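Local structure of putative protease (Parabacteroides distasonis ATCC 8503, 3KD4) at residues A[456-461]-A[467-472]; A[491-494]-A[498-501]. The protein is of uncharacterised function but is probably an exported hydrolase, perhaps a protease, that contains DUF3857 and DUF3858 regions. All coordinates share one frame; numbering follows the deposited sequence. Where two conformers were deposited one is given.

Contact 1. Residues A[456-461]-A[467-472]; sequences TRTITP and EVVRTI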
ATOM      1  N   THR A 456       5.230   2.138  30.505  1.00 22.06           N
ATOM      2  CA  THR A 456       5.794   2.349  31.811  1.00 22.31           C
ATOM      3  C   THR A 456       7.049   3.181  31.739  1.00 23.09           C
ATOM      4  O   THR A 456       7.754   3.199  30.715  1.00 23.23           O
ATOM      5  CB  THR A 456       6.168   1.021  32.518  1.00 22.82           C
ATOM      6  OG1 THR A 456       7.281   0.453  31.834  1.00 23.19           O
ATOM      7  CG2 THR A 456       4.966   0.025  32.599  1.00 20.91           C
ATOM      8  N   ARG A 457       7.356   3.811  32.870  1.00 22.60           N
ATOM      9  CA  ARG A 457       8.615   4.502  33.063  1.00 22.71           C
ATOM     10  C   ARG A 457       9.094   4.223  34.485  1.00 23.29           C
ATOM     11  O   ARG A 457       8.341   4.409  35.455  1.00 21.76           O
ATOM     12  CB  ARG A 457       8.441   6.003  32.870  1.00 21.87           C
ATOM     13  CG  ARG A 457       9.730   6.755  32.943  1.00 22.35           C
ATOM     14  CD  ARG A 457       9.491   8.239  32.858  1.00 22.96           C
ATOM     15  NE  ARG A 457       9.100   8.809  34.138  1.00 21.87           N
ATOM     16  CZ  ARG A 457       8.892  10.106  34.354  1.00 23.31           C
ATOM     17  NH1 ARG A 457       9.006  10.981  33.360  1.00 23.19           N
ATOM     18  NH2 ARG A 457       8.590  10.541  35.577  1.00 22.26           N
ATOM     19  N   THR A 458      10.328   3.753  34.607  1.00 23.45           N
ATOM     20  CA  THR A 458      10.916   3.586  35.926  1.00 24.06           C
ATOM     21  C   THR A 458      12.164   4.441  35.963  1.00 24.55           C
ATOM     22  O   THR A 458      12.851   4.589  34.955  1.00 24.05           O
ATOM     23  CB  THR A 458      11.307   2.139  36.205  1.00 24.45           C
ATOM     24  OG1 THR A 458      12.275   1.755  35.237  1.00 26.02           O
ATOM     25  CG2 THR A 458      10.133   1.223  36.103  1.00 23.98           C
ATOM     26  N   ILE A 459      12.457   5.013  37.128  1.00 25.23           N
ATOM     27  CA  ILE A 459      13.618   5.886  37.292  1.00 25.74           C
ATOM     28  C   ILE A 459      14.329   5.366  38.541  1.00 28.14           C
ATOM     29  O   ILE A 459      13.723   5.317  39.635  1.00 27.78           O
ATOM     30  CB  ILE A 459      13.226   7.345  37.485  1.00 25.57           C
ATOM     31  CG1 ILE A 459      12.482   7.887  36.249  1.00 22.31           C
ATOM     32  CG2 ILE A 459      14.469   8.168  37.810  1.00 23.61           C
ATOM     33  CD1 ILE A 459      11.923   9.339  36.436  1.00 18.15           C
ATOM     34  N   THR A 460      15.578   4.944  38.366  1.00 29.05           N
ATOM     35  CA  THR A 460      16.310   4.292  39.438  0.50 30.29           C
ATOM     36  C   THR A 460      17.734   4.834  39.555  1.00 30.70           C
ATOM     37  O   THR A 460      18.589   4.579  38.706  1.00 30.07           O
ATOM     38  CB  THR A 460      16.364   2.788  39.230  0.50 30.50           C
ATOM     39  OG1 THR A 460      17.088   2.512  38.034  0.50 32.08           O
ATOM     40  CG2 THR A 460      14.962   2.206  39.119  0.50 29.72           C
ATOM     41  N   PRO A 461      17.979   5.620  40.613  1.00 32.26           N
ATOM     42  CA  PRO A 461      19.351   6.079  40.846  1.00 33.76           C
ATOM     43  C   PRO A 461      20.258   4.880  41.107  1.00 34.50           C
ATOM     44  O   PRO A 461      19.848   3.955  41.804  1.00 34.13           O
ATOM     45  CB  PRO A 461      19.227   6.946  42.102  1.00 33.63           C
ATOM     46  CG  PRO A 461      17.842   7.454  42.046  1.00 33.59           C
ATOM     47  CD  PRO A 461      17.024   6.296  41.501  1.00 32.40           C
ATOM     48  N   GLU A 467      19.252   5.444  36.022  1.00 27.85           N
ATOM     49  CA  GLU A 467      18.750   4.635  34.949  1.00 27.88           C
ATOM     50  C   GLU A 467      17.278   4.887  34.738  1.00 26.41           C
ATOM     51  O   GLU A 467      16.475   4.683  35.647  1.00 25.91           O
ATOM     52  CB  GLU A 467      18.942   3.168  35.276  1.00 28.77           C
ATOM     53  CG  GLU A 467      18.447   2.263  34.165  1.00 32.65           C
ATOM     54  CD  GLU A 467      18.259   0.837  34.623  1.00 38.70           C
ATOM     55  OE1 GLU A 467      17.552   0.623  35.658  1.00 42.70           O
ATOM     56  OE2 GLU A 467      18.781  -0.059  33.924  1.00 38.87           O
ATOM     57  N   VAL A 468      16.911   5.267  33.521  1.00 25.52           N
ATOM     58  CA  VAL A 468      15.513   5.452  33.201  1.00 24.35           C
ATOM     59  C   VAL A 468      15.108   4.399  32.190  1.00 23.91           C
ATOM     60  O   VAL A 468      15.696   4.355  31.116  1.00 24.53           O
ATOM     61  CB  VAL A 468      15.269   6.856  32.619  1.00 24.60           C
ATOM     62  CG1 VAL A 468      13.765   7.048  32.308  1.00 21.75           C
ATOM     63  CG2 VAL A 468      15.771   7.920  33.579  1.00 23.54           C
ATOM     64  N   VAL A 469      14.113   3.564  32.505  1.00 23.14           N
ATOM     65  CA  VAL A 469      13.619   2.574  31.519  1.00 22.38           C
ATOM     66  C   VAL A 469      12.192   2.934  31.070  1.00 22.01           C
ATOM     67  O   VAL A 469      11.287   3.053  31.888  1.00 22.30           O
ATOM     68  CB  VAL A 469      13.666   1.121  32.056  1.00 22.43           C
ATOM     69  CG1 VAL A 469      13.199   0.114  30.986  1.00 21.24           C
ATOM     70  CG2 VAL A 469      15.069   0.763  32.569  1.00 20.93           C
ATOM     71  N   ARG A 470      12.010   3.129  29.771  1.00 21.22           N
ATOM     72  CA  ARG A 470      10.677   3.337  29.202  1.00 21.88           C
ATOM     73  C   ARG A 470      10.288   2.118  28.385  1.00 22.06           C
ATOM     74  O   ARG A 470      11.087   1.659  27.578  1.00 22.39           O
ATOM     75  CB  ARG A 470      10.663   4.576  28.303  1.00 21.55           C
ATOM     76  CG  ARG A 470      11.192   5.856  28.970  1.00 23.50           C
ATOM     77  CD  ARG A 470      10.978   7.024  28.054  1.00 24.58           C
ATOM     78  NE  ARG A 470       9.560   7.363  28.050  1.00 26.20           N
ATOM     79  CZ  ARG A 470       8.867   7.761  26.993  1.00 24.26           C
ATOM     80  NH1 ARG A 470       9.425   7.848  25.799  1.00 24.63           N
ATOM     81  NH2 ARG A 470       7.592   8.061  27.146  1.00 25.78           N
ATOM     82  N   THR A 471       9.074   1.606  28.605  1.00 21.84           N
ATOM     83  CA  THR A 471       8.504   0.516  27.825  1.00 21.68           C
ATOM     84  C   THR A 471       7.117   0.861  27.262  1.00 22.15           C
ATOM     85  O   THR A 471       6.337   1.636  27.876  1.00 21.13           O
ATOM     86  CB  THR A 471       8.371  -0.781  28.665  1.00 22.35           C
ATOM     87  OG1 THR A 471       7.272  -0.649  29.575  1.00 22.83           O
ATOM     88  CG2 THR A 471       9.652  -1.042  29.467  1.00 21.50           C
ATOM     89  N   ILE A 472       6.823   0.324  26.068  1.00 22.05           N
ATOM     90  CA  ILE A 472       5.472   0.352  25.508  1.00 21.58           C
ATOM     91  C   ILE A 472       5.164  -0.974  24.847  1.00 22.22           C
ATOM     92  O   ILE A 472       6.040  -1.535  24.204  1.00 22.68           O
ATOM     93  CB  ILE A 472       5.256   1.523  24.532  1.00 22.07           C
ATOM     94  CG1 ILE A 472       3.811   1.494  23.964  1.00 21.73           C
ATOM     95  CG2 ILE A 472       6.348   1.587  23.407  1.00 21.53           C
ATOM     96  CD1 ILE A 472       3.420   2.764  23.218  1.00 19.93           C
TER
HETATM   97  O   HOH W   1       9.776   0.828  32.559  1.00 26.82           O
HETATM   98  O   HOH W   2      14.846   2.413  36.112  1.00 32.77           O
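Thr458 and Val469 form the middle pair of an antiparallel beta hairpin, in which strand 453-462 turns back into strand 465-474 within a mixed sheet. The axes of the two segments pass 4.8 Å apart at an angle of 170°. Two backbone bonds close this pair: Thr458 N gives to Val469 O at 3.0 Å, and Val469 N returns to Thr458 O at 2.9 Å. Thr456 with Thr471 and Thr460 with Glu467 repeat that scheme, while Arg457-Arg470 and Ile459-Val468 are the non-hydrogen-bonded pairs between them, where CA-H groups lean on the carbonyl oxygens instead.

The tight side is the face of Arg457, Ile459, Val468 and Arg470, all buried. Val468 turns CG1 anti to its own N (chi1 -179°), which brings this methyl up to Thr458 O and to 4.2 Å from Ile459 CG1. The same methyl also lies 4.1 Å from Arg457 CG, so one branch touches both an isoleucine and an arginine stem. Leu502 of strand 501-505 packs on both Ile459 and Val468, and the arginine heads run on to Asn499 O and Trp494 O.

The other face is looser and wetter, partly exposed, with three threonines of 456-461 set against Glu467, Val469 and Thr471. Thr456 OG1 and Thr471 OG1 meet across the strands in a short 2.5 Å hydrogen bond. Water 1 also binds Thr456 OG1 and donates to Val469 O at 2.8 Å. Farther along, Thr458 holds OG1 between its backbone N and carbonyl carbon (chi1 61°), which sets it beside Val469 CB. Thr458 OG1 and Thr460 OG1 both donate to water 2, and that water in turn donates to Glu467 O at 2.8 Å.

Contact 2. Residues A[491-494]-A[498-501]; sequences IHEW and DNRV
Asn499 reaches back to Glu493 across the C-terminal end of helix 481-495, where the chain leaves the helix and makes a short 3-10 turn before strand 501-505. This is a side-chain-to-main-chain bond between the last turns of the helix and the segment that follows it. The turn itself is closed by Val501 N bonding to Asp498 O at 3.1 Å.

The asparagine can be followed outward. Its CB is directed at the helix and lies 3.7 Å from Glu493 O. The next atom, CG, is set anti to the carbonyl carbon of Asn499 (chi1 -61°), which keeps the amide close to the helix, with CG also 3.7 Å from Glu493 O. A chi2 of -19° then turns ND2, rather than OD1, to that oxygen. At the tip ND2 donates to Glu493 O at 2.7 Å, with a nearly straight N-H...O angle of 164°. The donor lies in the carbonyl plane on a lone pair of that oxygen, and the oxygen in turn lies close to the plane of the asparagine amide. The two flat groups thus meet in plane, which fixes the rotation of the amide. Its other end, OD1, takes a weak hydrogen bond from Asn496 ND2. An alanine here would remove the amide, and Glu493 O would probably be left without this donor and the 3-10 turn less firmly tied to the helix.

Beside the bond, the stem of Glu493 runs across the amide at about a right angle, with CG 4.0 Å from Asn499 ND2. One residue on, the link is wet: water 3 lies 2.7 Å from Trp494 O and accepts from Arg500 NE at 3.0 Å.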
ATOM      1  N   ILE A 491      -0.372   5.879  23.276  1.00 22.26           N
ATOM      2  CA  ILE A 491       0.562   6.392  22.275  1.00 22.58           C
ATOM      3  C   ILE A 491       1.044   7.763  22.728  1.00 23.04           C
ATOM      4  O   ILE A 491       2.231   8.089  22.660  1.00 22.94           O
ATOM      5  CB  ILE A 491      -0.063   6.456  20.835  1.00 21.97           C
ATOM      6  CG1 ILE A 491      -0.316   5.035  20.332  1.00 22.66           C
ATOM      7  CG2 ILE A 491       0.860   7.229  19.893  1.00 21.61           C
ATOM      8  CD1 ILE A 491      -1.411   4.933  19.209  1.00 22.39           C
ATOM      9  N   HIS A 492       0.113   8.552  23.214  1.00 23.51           N
ATOM     10  CA  HIS A 492       0.453   9.866  23.730  1.00 24.90           C
ATOM     11  C   HIS A 492       1.397   9.795  24.964  1.00 24.24           C
ATOM     12  O   HIS A 492       2.309  10.599  25.103  1.00 23.91           O
ATOM     13  CB  HIS A 492      -0.845  10.607  24.046  1.00 25.15           C
ATOM     14  CG  HIS A 492      -0.648  11.915  24.732  1.00 29.91           C
ATOM     15  ND1 HIS A 492      -0.130  13.019  24.082  1.00 36.33           N
ATOM     16  CD2 HIS A 492      -0.935  12.315  25.992  1.00 33.09           C
ATOM     17  CE1 HIS A 492      -0.066  14.030  24.931  1.00 35.75           C
ATOM     18  NE2 HIS A 492      -0.562  13.634  26.093  1.00 35.89           N
ATOM     19  N   GLU A 493       1.182   8.825  25.847  1.00 24.39           N
ATOM     20  CA  GLU A 493       2.073   8.678  27.011  1.00 24.48           C
ATOM     21  C   GLU A 493       3.493   8.430  26.531  1.00 23.66           C
ATOM     22  O   GLU A 493       4.454   8.975  27.096  1.00 24.40           O
ATOM     23  CB  GLU A 493       1.613   7.564  27.950  1.00 24.70           C
ATOM     24  CG  GLU A 493       2.435   7.509  29.266  1.00 27.46           C
ATOM     25  CD  GLU A 493       1.612   7.828  30.505  1.00 29.45           C
ATOM     26  OE1 GLU A 493       0.636   8.579  30.412  1.00 30.72           O
ATOM     27  OE2 GLU A 493       1.955   7.293  31.574  1.00 33.39           O
ATOM     28  N   TRP A 494       3.624   7.663  25.453  1.00 22.79           N
ATOM     29  CA  TRP A 494       4.930   7.388  24.873  1.00 22.13           C
ATOM     30  C   TRP A 494       5.579   8.615  24.229  1.00 21.38           C
ATOM     31  O   TRP A 494       6.761   8.871  24.461  1.00 21.68           O
ATOM     32  CB  TRP A 494       4.863   6.244  23.849  1.00 21.78           C
ATOM     33  CG  TRP A 494       6.201   5.882  23.353  1.00 20.43           C
ATOM     34  CD1 TRP A 494       6.755   6.244  22.182  1.00 20.48           C
ATOM     35  CD2 TRP A 494       7.180   5.101  24.041  1.00 19.33           C
ATOM     36  NE1 TRP A 494       8.046   5.756  22.085  1.00 22.95           N
ATOM     37  CE2 TRP A 494       8.319   5.026  23.210  1.00 21.00           C
ATOM     38  CE3 TRP A 494       7.204   4.449  25.270  1.00 19.49           C
ATOM     39  CZ2 TRP A 494       9.471   4.317  23.575  1.00 19.45           C
ATOM     40  CZ3 TRP A 494       8.350   3.728  25.639  1.00 17.95           C
ATOM     41  CH2 TRP A 494       9.462   3.664  24.788  1.00 19.34           C
ATOM     42  N   ASP A 498       7.304  15.845  27.466  1.00 21.27           N
ATOM     43  CA  ASP A 498       7.427  16.037  28.918  1.00 21.24           C
ATOM     44  C   ASP A 498       7.727  14.730  29.632  1.00 20.63           C
ATOM     45  O   ASP A 498       8.358  14.716  30.683  1.00 20.21           O
ATOM     46  CB  ASP A 498       6.149  16.632  29.509  1.00 21.35           C
ATOM     47  CG  ASP A 498       6.028  18.098  29.263  1.00 22.82           C
ATOM     48  OD1 ASP A 498       7.044  18.701  28.866  1.00 25.85           O
ATOM     49  OD2 ASP A 498       4.918  18.645  29.448  1.00 23.38           O
ATOM     50  N   ASN A 499       7.284  13.617  29.064  1.00 20.22           N
ATOM     51  CA  ASN A 499       7.468  12.334  29.741  1.00 19.95           C
ATOM     52  C   ASN A 499       8.892  11.837  29.673  1.00 19.82           C
ATOM     53  O   ASN A 499       9.229  10.865  30.314  1.00 20.20           O
ATOM     54  CB  ASN A 499       6.460  11.312  29.191  1.00 20.15           C
ATOM     55  CG  ASN A 499       5.022  11.736  29.426  1.00 19.50           C
ATOM     56  OD1 ASN A 499       4.753  12.583  30.279  1.00 20.26           O
ATOM     57  ND2 ASN A 499       4.076  11.101  28.723  1.00 19.70           N
ATOM     58  N   ARG A 500       9.737  12.552  28.941  1.00 20.95           N
ATOM     59  CA  ARG A 500      11.181  12.250  28.852  1.00 22.04           C
ATOM     60  C   ARG A 500      12.063  13.263  29.603  1.00 22.41           C
ATOM     61  O   ARG A 500      13.318  13.238  29.486  1.00 23.29           O
ATOM     62  CB  ARG A 500      11.606  12.192  27.365  1.00 21.96           C
ATOM     63  CG  ARG A 500      11.199  10.928  26.683  1.00 22.26           C
ATOM     64  CD  ARG A 500      11.693  10.842  25.229  1.00 24.27           C
ATOM     65  NE  ARG A 500      10.967  11.751  24.348  1.00 24.15           N
ATOM     66  CZ  ARG A 500      11.435  12.899  23.869  1.00 24.92           C
ATOM     67  NH1 ARG A 500      12.661  13.326  24.119  1.00 27.60           N
ATOM     68  NH2 ARG A 500      10.671  13.630  23.097  1.00 25.38           N
ATOM     69  N   VAL A 501      11.435  14.159  30.357  1.00 22.32           N
ATOM     70  CA  VAL A 501      12.185  15.171  31.072  1.00 22.51           C
ATOM     71  C   VAL A 501      12.569  14.692  32.467  1.00 22.38           C
ATOM     72  O   VAL A 501      11.721  14.172  33.205  1.00 22.72           O
ATOM     73  CB  VAL A 501      11.394  16.478  31.189  1.00 22.12           C
ATOM     74  CG1 VAL A 501      12.087  17.442  32.159  1.00 22.48           C
ATOM     75  CG2 VAL A 501      11.219  17.098  29.804  1.00 22.33           C
TER
HETATM   76  O   HOH W   3       8.143  11.101  25.014  1.00 25.26           O

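How the contacts relate
Contact 2 follows contact 1 in the chain and packs against it: their centres are about 12 Å apart, and both lie in the DUF3858 range, well away from the centre of the chain. The buried arginines of the hairpin make the join. Arg470 NH2 reaches Trp494 O at 2.9 Å, the carbonyl that also meets water 3, and its guanidinium makes a cation-pi contact with the Trp494 ring. Arg457 NH1 reaches Asn499 O at 3.1 Å, so Asn499 is held by its side chain to the helix and by its carbonyl to the hairpin. The indole packs too, with Trp494 CZ3 lying 3.5 Å from Thr471 C.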